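Local coordinates for protein putative acyl-CoA thioester hydrolase YbhC (Escherichia coli K-12, PDB 3GRH) that is a putative thioesterase of the outer membrane that belongs to the pectinesterase family but neither binds pectin nor shows pectinesterase activity, at residues N247-T252 against V288-T293; G277-V282 against L338-D343; F295-S300 against A306-P311; G350-R355 against K367-A372. All coordinates share one frame; numbering follows the deposited sequence.

Contact 1: N247-T252 against V288-T293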
loop_
_atom_site.group_PDB
_atom_site.type_symbol
_atom_site.label_atom_id
_atom_site.label_comp_id
_atom_site.label_asym_id
_atom_site.label_seq_id
_atom_site.Cartn_x
_atom_site.Cartn_y
_atom_site.Cartn_z
ATOM N N ASN A 247 2.082 -0.821 9.685
ATOM C CA ASN A 247 1.585 -1.588 8.541
ATOM C C ASN A 247 0.247 -1.034 8.025
ATOM O O ASN A 247 -0.625 -1.820 7.600
ATOM C CB ASN A 247 1.404 -3.062 8.890
ATOM C CG ASN A 247 2.682 -3.772 9.238
ATOM O OD1 ASN A 247 2.816 -4.275 10.377
ATOM N ND2 ASN A 247 3.625 -3.837 8.300
ATOM N N THR A 248 0.115 0.288 7.866
ATOM C CA THR A 248 -1.066 0.895 7.369
ATOM C C THR A 248 -1.656 0.358 6.056
ATOM O O THR A 248 -2.840 0.055 6.011
ATOM C CB THR A 248 -0.766 2.377 7.218
ATOM O OG1 THR A 248 -0.380 2.908 8.495
ATOM C CG2 THR A 248 -1.971 3.086 6.732
ATOM N N PHE A 249 -0.816 0.230 5.045
ATOM C CA PHE A 249 -1.220 -0.221 3.725
ATOM C C PHE A 249 -0.404 -1.475 3.411
ATOM O O PHE A 249 0.809 -1.421 3.464
ATOM C CB PHE A 249 -0.974 0.911 2.754
ATOM C CG PHE A 249 -1.384 0.588 1.328
ATOM C CD1 PHE A 249 -2.579 -0.091 1.026
ATOM C CD2 PHE A 249 -0.622 1.003 0.287
ATOM C CE1 PHE A 249 -2.950 -0.314 -0.293
ATOM C CE2 PHE A 249 -0.993 0.743 -1.030
ATOM C CZ PHE A 249 -2.128 0.117 -1.307
ATOM N N PHE A 250 -1.082 -2.594 3.080
ATOM C CA PHE A 250 -0.420 -3.866 2.858
ATOM C C PHE A 250 -0.884 -4.392 1.516
ATOM O O PHE A 250 -2.080 -4.502 1.277
ATOM C CB PHE A 250 -0.801 -4.853 3.945
ATOM C CG PHE A 250 0.288 -5.837 4.253
ATOM C CD1 PHE A 250 0.980 -5.742 5.424
ATOM C CD2 PHE A 250 0.742 -6.720 3.305
ATOM C CE1 PHE A 250 2.050 -6.602 5.709
ATOM C CE2 PHE A 250 1.797 -7.591 3.552
ATOM C CZ PHE A 250 2.447 -7.546 4.753
ATOM N N VAL A 251 0.043 -4.649 0.607
ATOM C CA VAL A 251 -0.345 -5.332 -0.591
ATOM C C VAL A 251 0.183 -6.741 -0.557
ATOM O O VAL A 251 1.221 -7.010 0.002
ATOM C CB VAL A 251 0.158 -4.674 -1.795
ATOM C CG1 VAL A 251 -0.572 -3.287 -1.927
ATOM C CG2 VAL A 251 1.622 -4.380 -1.732
ATOM N N THR A 252 -0.587 -7.679 -1.064
ATOM C CA THR A 252 -0.102 -9.009 -1.166
ATOM C C THR A 252 -0.517 -9.604 -2.490
ATOM O O THR A 252 -1.238 -8.983 -3.285
ATOM C CB THR A 252 -0.603 -9.981 -0.057
ATOM O OG1 THR A 252 -1.778 -10.661 -0.525
ATOM C CG2 THR A 252 -0.874 -9.365 1.342
ATOM N N VAL A 288 3.352 -1.751 -7.125
ATOM C CA VAL A 288 2.479 -0.629 -6.736
ATOM C C VAL A 288 3.131 0.631 -7.200
ATOM O O VAL A 288 4.308 0.847 -6.908
ATOM C CB VAL A 288 2.246 -0.525 -5.223
ATOM C CG1 VAL A 288 1.121 0.522 -4.965
ATOM C CG2 VAL A 288 1.885 -1.914 -4.669
ATOM N N VAL A 289 2.397 1.505 -7.881
ATOM C CA VAL A 289 2.840 2.827 -8.279
ATOM C C VAL A 289 2.076 3.853 -7.481
ATOM O O VAL A 289 0.859 3.773 -7.470
ATOM C CB VAL A 289 2.673 3.044 -9.765
ATOM C CG1 VAL A 289 2.951 4.530 -10.109
ATOM C CG2 VAL A 289 3.553 2.122 -10.646
ATOM N N PHE A 290 2.778 4.744 -6.795
ATOM C CA PHE A 290 2.196 5.846 -6.012
ATOM C C PHE A 290 2.527 7.086 -6.761
ATOM O O PHE A 290 3.694 7.395 -6.915
ATOM C CB PHE A 290 2.876 5.913 -4.649
ATOM C CG PHE A 290 2.654 4.721 -3.801
ATOM C CD1 PHE A 290 1.525 4.684 -2.999
ATOM C CD2 PHE A 290 3.555 3.676 -3.754
ATOM C CE1 PHE A 290 1.282 3.628 -2.180
ATOM C CE2 PHE A 290 3.278 2.596 -2.919
ATOM C CZ PHE A 290 2.109 2.587 -2.166
ATOM N N ASP A 291 1.536 7.832 -7.217
ATOM C CA ASP A 291 1.754 9.090 -7.949
ATOM C C ASP A 291 1.049 10.216 -7.183
ATOM O O ASP A 291 -0.127 10.075 -6.790
ATOM C CB ASP A 291 1.311 8.982 -9.368
ATOM C CG ASP A 291 1.816 10.135 -10.262
ATOM O OD1 ASP A 291 1.545 10.062 -11.485
ATOM O OD2 ASP A 291 2.481 11.102 -9.803
ATOM N N ASN A 292 1.735 11.334 -6.952
ATOM C CA ASN A 292 1.166 12.419 -6.217
ATOM C C ASN A 292 0.474 12.049 -4.926
ATOM O O ASN A 292 -0.640 12.519 -4.624
ATOM C CB ASN A 292 0.257 13.158 -7.133
ATOM C CG ASN A 292 1.043 13.814 -8.245
ATOM O OD1 ASN A 292 1.753 14.794 -7.989
ATOM N ND2 ASN A 292 0.950 13.295 -9.473
ATOM N N THR A 293 1.165 11.217 -4.179
ATOM C CA THR A 293 0.712 10.753 -2.892
ATOM C C THR A 293 1.560 11.402 -1.836
ATOM O O THR A 293 2.764 11.589 -1.983
ATOM C CB THR A 293 0.688 9.222 -2.862
ATOM O OG1 THR A 293 -0.363 8.824 -3.752
ATOM C CG2 THR A 293 0.396 8.702 -1.465
#
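The rings of Phe-249 and Phe-290 meet between two strands whose axes come no closer than 10.8 Å, and they slide past one another in opposite directions. The touching is done by the CD2–CE2 side of Phe-249 and the CE1–CZ corner of Phe-290, the closest pair being Phe-249 CE2 and Phe-290 CZ at 3.8 Å. Phe-290 CZ lies at the edge of the Phe-249 ring, close to its plane, so this is a rim contact and not a stack. With CG opposite the backbone N (chi1 -179°), Phe-249 directs its ring toward the strand of Phe-290. Its CE2 also approaches Val-288 CG1, at a longer 4.5 Å. Within its own strand, Val-288 sets CG1 3.5 Å above one face of Phe-290, toward the rim. Its other methyl, CG2, meets Val-251 CG2 at 3.8 Å and reaches Val-251 CG1 almost as closely. The short, branched valines thus pack against each other beside the rings. Replacing Phe-249 by an alanine removes the ring and would probably leave Phe-290 CZ without its edge partner. Phe-321 touches both valines, and Val-270 both phenylalanines. The two strands run at 145° to each other and belong to different walls; such apolar side chains, meeting across the interior, are characteristic of the right-handed parallel beta-helix of the pectinesterase family.

Contact 2: G277-V282 against L338-D343; sequences GDVDIV and LGRSLD
Arg-340 takes hold of the carboxylate of Asp-280 side-on, giving one nitrogen to each oxygen. NE donates to Asp-280 OD1 over 2.9 Å with an N-H...O angle of 154°, while the NH2 bond to Asp-280 OD2, also 2.9 Å, is slightly straighter. The fork is not flat, because the carboxylate and guanidinium planes are turned 48° apart: OD1 offers its syn lone pair, whereas OD2 is met from above the plane of its own carboxylate. Arginine suits the place through its length as well as its charge. Its CG sits between the backbone N and the carbonyl carbon (chi1 56°), and from there the chain runs fully extended to NE, carrying the guanidinium to Asp-280 although the root of the side chain does not point that way. This salt bridge lies on the parallel beta-helix where pectinesterases have their active site; Asp-280 is the predicted nucleophile, and Arg-340 probably binds substrate, as in relatives. Here a leucine would remove both N-H grips and would probably leave the Asp-280 carboxylate without its charged mate and freer to turn. Val-279 CG1 packs 3.5 Å from Arg-340 NH2, and Tyr-307 adds a cation-pi contact to the arginine. Next to these residues, Asp-278 OD1 accepts a hydrogen bond from the backbone N of Val-279 at 2.7 Å through its anti lone pair, and the same carboxylate forms a salt bridge with Arg-301. Gly-339 precedes the arginine at backbone angles where a CB would jam against the carbonyl O of Leu-338.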
loop_
_atom_site.group_PDB
_atom_site.type_symbol
_atom_site.label_atom_id
_atom_site.label_comp_id
_atom_site.label_asym_id
_atom_site.label_seq_id
_atom_site.Cartn_x
_atom_site.Cartn_y
_atom_site.Cartn_z
ATOM N N GLY A 277 1.394 6.757 8.877
ATOM C CA GLY A 277 1.737 5.704 9.797
ATOM C C GLY A 277 3.067 5.967 10.435
ATOM O O GLY A 277 3.561 7.086 10.430
ATOM N N ASP A 278 3.633 4.911 11.010
ATOM C CA ASP A 278 4.989 5.006 11.548
ATOM C C ASP A 278 5.952 3.932 11.045
ATOM O O ASP A 278 6.884 4.227 10.306
ATOM C CB ASP A 278 4.998 5.142 13.097
ATOM C CG ASP A 278 4.098 4.162 13.831
ATOM O OD1 ASP A 278 3.993 2.959 13.480
ATOM O OD2 ASP A 278 3.566 4.599 14.896
ATOM N N VAL A 279 5.719 2.695 11.423
ATOM C CA VAL A 279 6.595 1.557 11.105
ATOM C C VAL A 279 5.995 0.755 9.963
ATOM O O VAL A 279 4.907 0.235 10.019
ATOM C CB VAL A 279 6.728 0.682 12.334
ATOM C CG1 VAL A 279 7.468 -0.639 12.034
ATOM C CG2 VAL A 279 7.450 1.473 13.423
ATOM N N ASP A 280 6.740 0.674 8.875
ATOM C CA ASP A 280 6.365 -0.081 7.686
ATOM C C ASP A 280 5.016 0.346 7.184
ATOM O O ASP A 280 4.110 -0.495 7.043
ATOM C CB ASP A 280 6.478 -1.577 7.995
ATOM C CG ASP A 280 7.873 -2.009 8.432
ATOM O OD1 ASP A 280 8.886 -1.339 8.174
ATOM O OD2 ASP A 280 7.991 -3.137 9.053
ATOM N N ILE A 281 4.908 1.621 6.827
ATOM C CA ILE A 281 3.654 2.216 6.490
ATOM C C ILE A 281 3.077 1.548 5.241
ATOM O O ILE A 281 1.888 1.359 5.149
ATOM C CB ILE A 281 3.827 3.694 6.319
ATOM C CG1 ILE A 281 4.450 4.354 7.565
ATOM C CG2 ILE A 281 2.504 4.353 5.939
ATOM C CD1 ILE A 281 4.746 5.805 7.289
ATOM N N VAL A 282 3.905 1.284 4.250
ATOM C CA VAL A 282 3.482 0.603 2.993
ATOM C C VAL A 282 4.325 -0.671 2.885
ATOM O O VAL A 282 5.511 -0.600 2.852
ATOM C CB VAL A 282 3.733 1.470 1.757
ATOM C CG1 VAL A 282 3.493 0.626 0.530
ATOM C CG2 VAL A 282 2.845 2.729 1.850
ATOM N N LEU A 338 13.279 6.005 5.030
ATOM C CA LEU A 338 12.445 5.793 3.840
ATOM C C LEU A 338 11.998 4.383 3.731
ATOM O O LEU A 338 10.952 4.089 3.091
ATOM C CB LEU A 338 13.171 6.229 2.620
ATOM C CG LEU A 338 13.532 7.689 2.495
ATOM C CD1 LEU A 338 14.413 7.849 1.243
ATOM C CD2 LEU A 338 12.253 8.489 2.419
ATOM N N GLY A 339 12.742 3.425 4.324
ATOM C CA GLY A 339 12.282 2.069 4.208
ATOM C C GLY A 339 13.246 1.022 4.720
ATOM O O GLY A 339 14.324 1.335 5.211
ATOM N N ARG A 340 12.847 -0.226 4.553
ATOM C CA ARG A 340 13.676 -1.416 4.894
ATOM C C ARG A 340 13.028 -2.584 4.203
ATOM O O ARG A 340 11.856 -2.588 3.856
ATOM C CB ARG A 340 13.782 -1.701 6.373
ATOM C CG ARG A 340 12.461 -1.872 7.040
ATOM C CD ARG A 340 12.646 -2.064 8.517
ATOM N NE ARG A 340 11.389 -2.282 9.221
ATOM C CZ ARG A 340 11.302 -2.578 10.516
ATOM N NH1 ARG A 340 12.388 -2.688 11.289
ATOM N NH2 ARG A 340 10.117 -2.786 11.059
ATOM N N SER A 341 13.821 -3.588 3.876
ATOM C CA SER A 341 13.237 -4.724 3.195
ATOM C C SER A 341 12.502 -5.624 4.175
ATOM O O SER A 341 12.940 -5.798 5.311
ATOM C CB SER A 341 14.367 -5.513 2.477
ATOM O OG SER A 341 13.871 -6.696 1.809
ATOM N N LEU A 342 11.360 -6.161 3.743
ATOM C CA LEU A 342 10.539 -7.054 4.565
ATOM C C LEU A 342 10.896 -8.473 4.145
ATOM O O LEU A 342 10.318 -9.022 3.212
ATOM C CB LEU A 342 9.037 -6.751 4.336
ATOM C CG LEU A 342 7.970 -7.555 5.037
ATOM C CD1 LEU A 342 8.187 -7.509 6.523
ATOM C CD2 LEU A 342 6.602 -6.992 4.700
ATOM N N ASP A 343 11.903 -9.038 4.839
ATOM C CA ASP A 343 12.523 -10.294 4.427
ATOM C C ASP A 343 11.734 -11.485 5.006
ATOM O O ASP A 343 12.155 -12.183 5.911
ATOM C CB ASP A 343 13.964 -10.332 4.861
ATOM C CG ASP A 343 14.889 -9.548 3.984
ATOM O OD1 ASP A 343 14.455 -8.901 2.989
ATOM O OD2 ASP A 343 16.098 -9.605 4.339
#

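Contact 3: F295-S300 against A306-P311; sequences FRVVNS and AYVFAP
Val-297, at the end of its strand, and Ala-306, just before the next one, bring the two backbones nearest, with their CA atoms 6.9 Å apart; five residues link the segments, and the chain turns a corner at Val-308. Here the packing is tight: Val-297 CG1 lies only 3.4 Å from Ala-306 CB, less than usual van der Waals contact, and the small alanine is what lets the chains come so close. The second methyl of Val-297, CG2, reaches Val-308 CG2 at 4.0 Å. Val-308 divides its work, since its CG1, placed opposite the backbone N (chi1 -179°), turns to Phe-295 CD1 at 3.9 Å and also lies over the centre of one face of Phe-309. The two phenylalanines form a T-shaped pair, the edge of Phe-309 facing the flat of Phe-295, with centroids 5.2 Å apart and planes at 65°. Phe-309 CZ stands over that face toward the rim and not over its middle. The rings pack at one end of the contact, the valines and alanine at the other. Around the pair, Phe-328 stacks on Phe-295 and Phe-290 meets it edge-to-face, while Phe-321 touches Phe-309. On one face of the beta-helix strand 294-297 runs between parallel strands 274-277 and 327-330, and on another 307-311 lies between 283-284 and 337-342.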
loop_
_atom_site.group_PDB
_atom_site.type_symbol
_atom_site.label_atom_id
_atom_site.label_comp_id
_atom_site.label_asym_id
_atom_site.label_seq_id
_atom_site.Cartn_x
_atom_site.Cartn_y
_atom_site.Cartn_z
ATOM N N PHE A 295 3.008 10.956 1.923
ATOM C CA PHE A 295 3.301 10.013 2.974
ATOM C C PHE A 295 3.718 10.782 4.224
ATOM O O PHE A 295 4.600 11.640 4.162
ATOM C CB PHE A 295 4.425 9.099 2.540
ATOM C CG PHE A 295 4.147 8.306 1.315
ATOM C CD1 PHE A 295 3.662 7.080 1.407
ATOM C CD2 PHE A 295 4.466 8.800 0.088
ATOM C CE1 PHE A 295 3.458 6.341 0.229
ATOM C CE2 PHE A 295 4.179 8.111 -1.062
ATOM C CZ PHE A 295 3.654 6.849 -0.951
ATOM N N ARG A 296 3.028 10.536 5.332
ATOM C CA ARG A 296 3.307 11.250 6.604
ATOM C C ARG A 296 3.665 10.248 7.662
ATOM O O ARG A 296 2.904 9.285 7.949
ATOM C CB ARG A 296 2.106 12.061 7.066
ATOM C CG ARG A 296 2.253 12.695 8.450
ATOM C CD ARG A 296 2.857 14.075 8.352
ATOM N NE ARG A 296 2.025 14.943 7.496
ATOM C CZ ARG A 296 2.218 16.241 7.270
ATOM N NH1 ARG A 296 3.212 16.927 7.857
ATOM N NH2 ARG A 296 1.387 16.868 6.453
ATOM N N VAL A 297 4.849 10.466 8.247
ATOM C CA VAL A 297 5.263 9.717 9.421
ATOM C C VAL A 297 4.836 10.428 10.670
ATOM O O VAL A 297 5.175 11.622 10.815
ATOM C CB VAL A 297 6.791 9.528 9.442
ATOM C CG1 VAL A 297 7.217 8.906 10.822
ATOM C CG2 VAL A 297 7.205 8.651 8.341
ATOM N N VAL A 298 4.146 9.725 11.573
ATOM C CA VAL A 298 3.686 10.296 12.854
ATOM C C VAL A 298 4.536 9.735 13.963
ATOM O O VAL A 298 5.044 8.618 13.844
ATOM C CB VAL A 298 2.198 10.089 13.107
ATOM C CG1 VAL A 298 1.386 10.795 12.023
ATOM C CG2 VAL A 298 1.827 8.596 13.113
ATOM N N ASN A 299 4.719 10.493 15.040
ATOM C CA ASN A 299 5.530 9.993 16.147
ATOM C C ASN A 299 4.764 9.970 17.481
ATOM O O ASN A 299 5.380 9.964 18.551
ATOM C CB ASN A 299 6.836 10.779 16.291
ATOM C CG ASN A 299 6.619 12.166 16.765
ATOM O OD1 ASN A 299 5.505 12.707 16.688
ATOM N ND2 ASN A 299 7.702 12.811 17.207
ATOM N N SER A 300 3.441 9.819 17.399
ATOM C CA SER A 300 2.585 9.784 18.584
ATOM C C SER A 300 2.605 8.418 19.294
ATOM O O SER A 300 2.351 8.318 20.540
ATOM C CB SER A 300 1.159 10.171 18.222
ATOM O OG SER A 300 0.790 9.617 16.990
ATOM N N ALA A 306 10.842 4.686 12.415
ATOM C CA ALA A 306 9.793 4.855 11.445
ATOM C C ALA A 306 10.363 4.505 10.122
ATOM O O ALA A 306 11.488 4.796 9.868
ATOM C CB ALA A 306 9.349 6.309 11.388
ATOM N N TYR A 307 9.583 3.842 9.289
ATOM C CA TYR A 307 10.018 3.345 7.982
ATOM C C TYR A 307 8.867 3.436 7.014
ATOM O O TYR A 307 7.875 2.796 7.260
ATOM C CB TYR A 307 10.475 1.878 8.008
ATOM C CG TYR A 307 11.312 1.493 9.198
ATOM C CD1 TYR A 307 12.681 1.730 9.245
ATOM C CD2 TYR A 307 10.685 0.973 10.316
ATOM C CE1 TYR A 307 13.397 1.392 10.402
ATOM C CE2 TYR A 307 11.417 0.686 11.477
ATOM C CZ TYR A 307 12.753 0.891 11.480
ATOM O OH TYR A 307 13.492 0.532 12.628
ATOM N N VAL A 308 8.994 4.170 5.914
ATOM C CA VAL A 308 7.889 4.352 5.054
ATOM C C VAL A 308 7.560 3.108 4.267
ATOM O O VAL A 308 6.450 2.621 4.263
ATOM C CB VAL A 308 8.055 5.541 4.115
ATOM C CG1 VAL A 308 6.814 5.714 3.216
ATOM C CG2 VAL A 308 8.339 6.802 4.985
ATOM N N PHE A 309 8.564 2.561 3.560
ATOM C CA PHE A 309 8.339 1.432 2.668
ATOM C C PHE A 309 8.985 0.156 3.151
ATOM O O PHE A 309 10.166 0.150 3.536
ATOM C CB PHE A 309 8.932 1.756 1.278
ATOM C CG PHE A 309 8.252 2.844 0.575
ATOM C CD1 PHE A 309 6.975 2.691 0.054
ATOM C CD2 PHE A 309 8.911 4.019 0.410
ATOM C CE1 PHE A 309 6.339 3.764 -0.525
ATOM C CE2 PHE A 309 8.310 5.059 -0.248
ATOM C CZ PHE A 309 7.026 4.925 -0.693
ATOM N N ALA A 310 8.225 -0.952 3.132
ATOM C CA ALA A 310 8.738 -2.280 3.494
ATOM C C ALA A 310 8.308 -3.311 2.483
ATOM O O ALA A 310 7.380 -4.118 2.720
ATOM C CB ALA A 310 8.196 -2.656 4.877
ATOM N N PRO A 311 8.902 -3.238 1.311
ATOM C CA PRO A 311 8.597 -4.156 0.253
ATOM C C PRO A 311 9.126 -5.591 0.564
ATOM O O PRO A 311 10.251 -5.778 1.125
ATOM C CB PRO A 311 9.315 -3.542 -0.936
ATOM C CG PRO A 311 10.327 -2.720 -0.412
ATOM C CD PRO A 311 9.946 -2.284 0.940
#

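Contact 4: G350-R355 against K367-A372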
loop_
_atom_site.group_PDB
_atom_site.type_symbol
_atom_site.label_atom_id
_atom_site.label_comp_id
_atom_site.label_asym_id
_atom_site.label_seq_id
_atom_site.Cartn_x
_atom_site.Cartn_y
_atom_site.Cartn_z
ATOM N N GLY A 350 13.350 -6.786 -1.130
ATOM C CA GLY A 350 12.385 -5.799 -1.496
ATOM C C GLY A 350 12.863 -4.699 -2.418
ATOM O O GLY A 350 13.935 -4.131 -2.237
ATOM N N GLN A 351 12.020 -4.290 -3.346
ATOM C CA GLN A 351 12.378 -3.340 -4.308
ATOM C C GLN A 351 11.527 -2.049 -4.234
ATOM O O GLN A 351 10.300 -2.110 -4.135
ATOM C CB GLN A 351 12.181 -3.949 -5.673
ATOM C CG GLN A 351 12.917 -3.185 -6.759
ATOM C CD GLN A 351 12.222 -2.112 -7.488
ATOM O OE1 GLN A 351 11.009 -1.948 -7.423
ATOM N NE2 GLN A 351 12.997 -1.337 -8.231
ATOM N N VAL A 352 12.205 -0.918 -4.224
ATOM C CA VAL A 352 11.523 0.388 -4.203
ATOM C C VAL A 352 12.346 1.408 -4.846
ATOM O O VAL A 352 13.567 1.436 -4.685
ATOM C CB VAL A 352 11.101 0.809 -2.829
ATOM C CG1 VAL A 352 12.194 0.785 -1.922
ATOM C CG2 VAL A 352 10.437 2.216 -2.855
ATOM N N VAL A 353 11.698 2.237 -5.662
ATOM C CA VAL A 353 12.299 3.440 -6.242
ATOM C C VAL A 353 11.490 4.644 -5.830
ATOM O O VAL A 353 10.286 4.650 -6.008
ATOM C CB VAL A 353 12.355 3.347 -7.766
ATOM C CG1 VAL A 353 12.740 4.642 -8.407
ATOM C CG2 VAL A 353 13.309 2.265 -8.227
ATOM N N ILE A 354 12.132 5.652 -5.296
ATOM C CA ILE A 354 11.524 6.933 -5.023
ATOM C C ILE A 354 12.122 7.944 -5.951
ATOM O O ILE A 354 13.336 8.134 -5.960
ATOM C CB ILE A 354 11.736 7.355 -3.553
ATOM C CG1 ILE A 354 11.108 6.393 -2.589
ATOM C CG2 ILE A 354 11.067 8.763 -3.318
ATOM C CD1 ILE A 354 11.496 6.709 -1.108
ATOM N N ARG A 355 11.290 8.503 -6.827
ATOM C CA ARG A 355 11.743 9.433 -7.863
ATOM C C ARG A 355 10.950 10.685 -7.952
ATOM O O ARG A 355 9.762 10.701 -7.672
ATOM C CB ARG A 355 11.827 8.788 -9.240
ATOM C CG ARG A 355 10.561 8.251 -9.745
ATOM C CD ARG A 355 10.748 7.564 -11.120
ATOM N NE ARG A 355 11.183 8.531 -12.142
ATOM C CZ ARG A 355 11.766 8.211 -13.299
ATOM N NH1 ARG A 355 11.899 6.985 -13.704
ATOM N NH2 ARG A 355 12.084 9.236 -14.113
ATOM N N LYS A 367 21.418 7.828 6.691
ATOM C CA LYS A 367 21.064 6.437 6.539
ATOM C C LYS A 367 19.553 6.324 6.306
ATOM O O LYS A 367 18.765 6.023 7.186
ATOM C CB LYS A 367 21.446 5.652 7.763
ATOM C CG LYS A 367 22.904 5.533 7.984
ATOM C CD LYS A 367 23.180 4.514 9.050
ATOM C CE LYS A 367 24.647 4.103 9.043
ATOM N NZ LYS A 367 25.507 5.075 8.290
ATOM N N PRO A 368 19.111 6.660 5.106
ATOM C CA PRO A 368 17.695 6.628 4.847
ATOM C C PRO A 368 17.054 5.259 4.757
ATOM O O PRO A 368 15.863 5.164 4.832
ATOM C CB PRO A 368 17.584 7.333 3.481
ATOM C CG PRO A 368 18.931 7.138 2.898
ATOM C CD PRO A 368 19.884 7.184 3.968
ATOM N N TRP A 369 17.854 4.220 4.591
ATOM C CA TRP A 369 17.375 2.871 4.504
ATOM C C TRP A 369 17.940 2.018 5.635
ATOM O O TRP A 369 19.150 1.977 5.907
ATOM C CB TRP A 369 17.768 2.277 3.170
ATOM C CG TRP A 369 17.419 3.051 1.958
ATOM C CD1 TRP A 369 18.275 3.710 1.163
ATOM C CD2 TRP A 369 16.106 3.208 1.354
ATOM N NE1 TRP A 369 17.588 4.272 0.082
ATOM C CE2 TRP A 369 16.251 3.961 0.227
ATOM C CE3 TRP A 369 14.825 2.721 1.688
ATOM C CZ2 TRP A 369 15.174 4.267 -0.589
ATOM C CZ3 TRP A 369 13.780 3.029 0.888
ATOM C CH2 TRP A 369 13.948 3.778 -0.214
ATOM N N ALA A 370 17.032 1.357 6.319
ATOM C CA ALA A 370 17.361 0.547 7.499
ATOM C C ALA A 370 17.656 -0.908 7.162
ATOM O O ALA A 370 17.314 -1.422 6.097
ATOM C CB ALA A 370 16.202 0.629 8.494
ATOM N N ASP A 371 18.220 -1.621 8.131
ATOM C CA ASP A 371 18.379 -3.061 7.953
ATOM C C ASP A 371 17.038 -3.773 7.838
ATOM O O ASP A 371 15.988 -3.261 8.297
ATOM C CB ASP A 371 19.082 -3.646 9.148
ATOM C CG ASP A 371 20.443 -3.051 9.382
ATOM O OD1 ASP A 371 20.963 -2.257 8.547
ATOM O OD2 ASP A 371 21.024 -3.378 10.468
ATOM N N ALA A 372 17.054 -4.982 7.283
ATOM C CA ALA A 372 15.779 -5.686 7.001
ATOM C C ALA A 372 15.071 -6.157 8.232
ATOM O O ALA A 372 15.713 -6.513 9.240
ATOM C CB ALA A 372 16.015 -6.862 6.096
#
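Trp-369 is the flat group here, and the far corner of its six-membered ring is what meets the other strand; Val-352 and Ile-354 approach it aslant. Trp-369 CH2 lies 3.9 Å from both Val-352 CG1 and Ile-354 CD1, and the neighbouring Trp-369 CZ3 is equally close to the valine methyl. The indole also meets the ring of Phe-379, their planes inclined by about 25°. A large aromatic suits the place because the backbones are far apart, the CA atoms of Val-352 and Trp-369 standing 10.8 Å from each other. Valine and isoleucine both meet it with a single methyl, CG1 of the valine and CD1 of the isoleucine. In Val-352, CG1 takes the place between the backbone N and the carbonyl carbon (chi1 54°), which brings it directly to the indole. Ile-354 is carried further by an extended chain (chi2 172°) that ends in CD1, and its side chain slides past Trp-369 in the opposite direction. Leu-338 touches both Ile-354 and Trp-369, and Met-404 touches both Val-352 and Trp-369, adding to the cluster from strands 337-342 and 403-407. Strand 351-355 runs between parallel strands 321-324 and 403-407 in one wall of the beta-helix, whereas 369-373 is the last strand of another, beside 337-342, which carries Arg-340.

Along the chain, the segments of contacts 1 and 2 alternate, contact 3 falls within the interval that contact 2 spans, and contact 4 follows. All four join strands of one beta-helix. Contacts 2 and 3 are closest, their centres about 6 Å apart; contacts 1 and 4 are farthest, about 14 Å, and do not touch. Strand 337-342 of contact 2 runs between 307-311 of contact 3 and 369-373 of contact 4. Phe-290 of contact 1 packs against Phe-295 and Phe-309 of contact 3. Apolar layers in the interior thus adjoin the polar pair of contact 2, which holds the predicted nucleophile and a probable substrate-binding arginine.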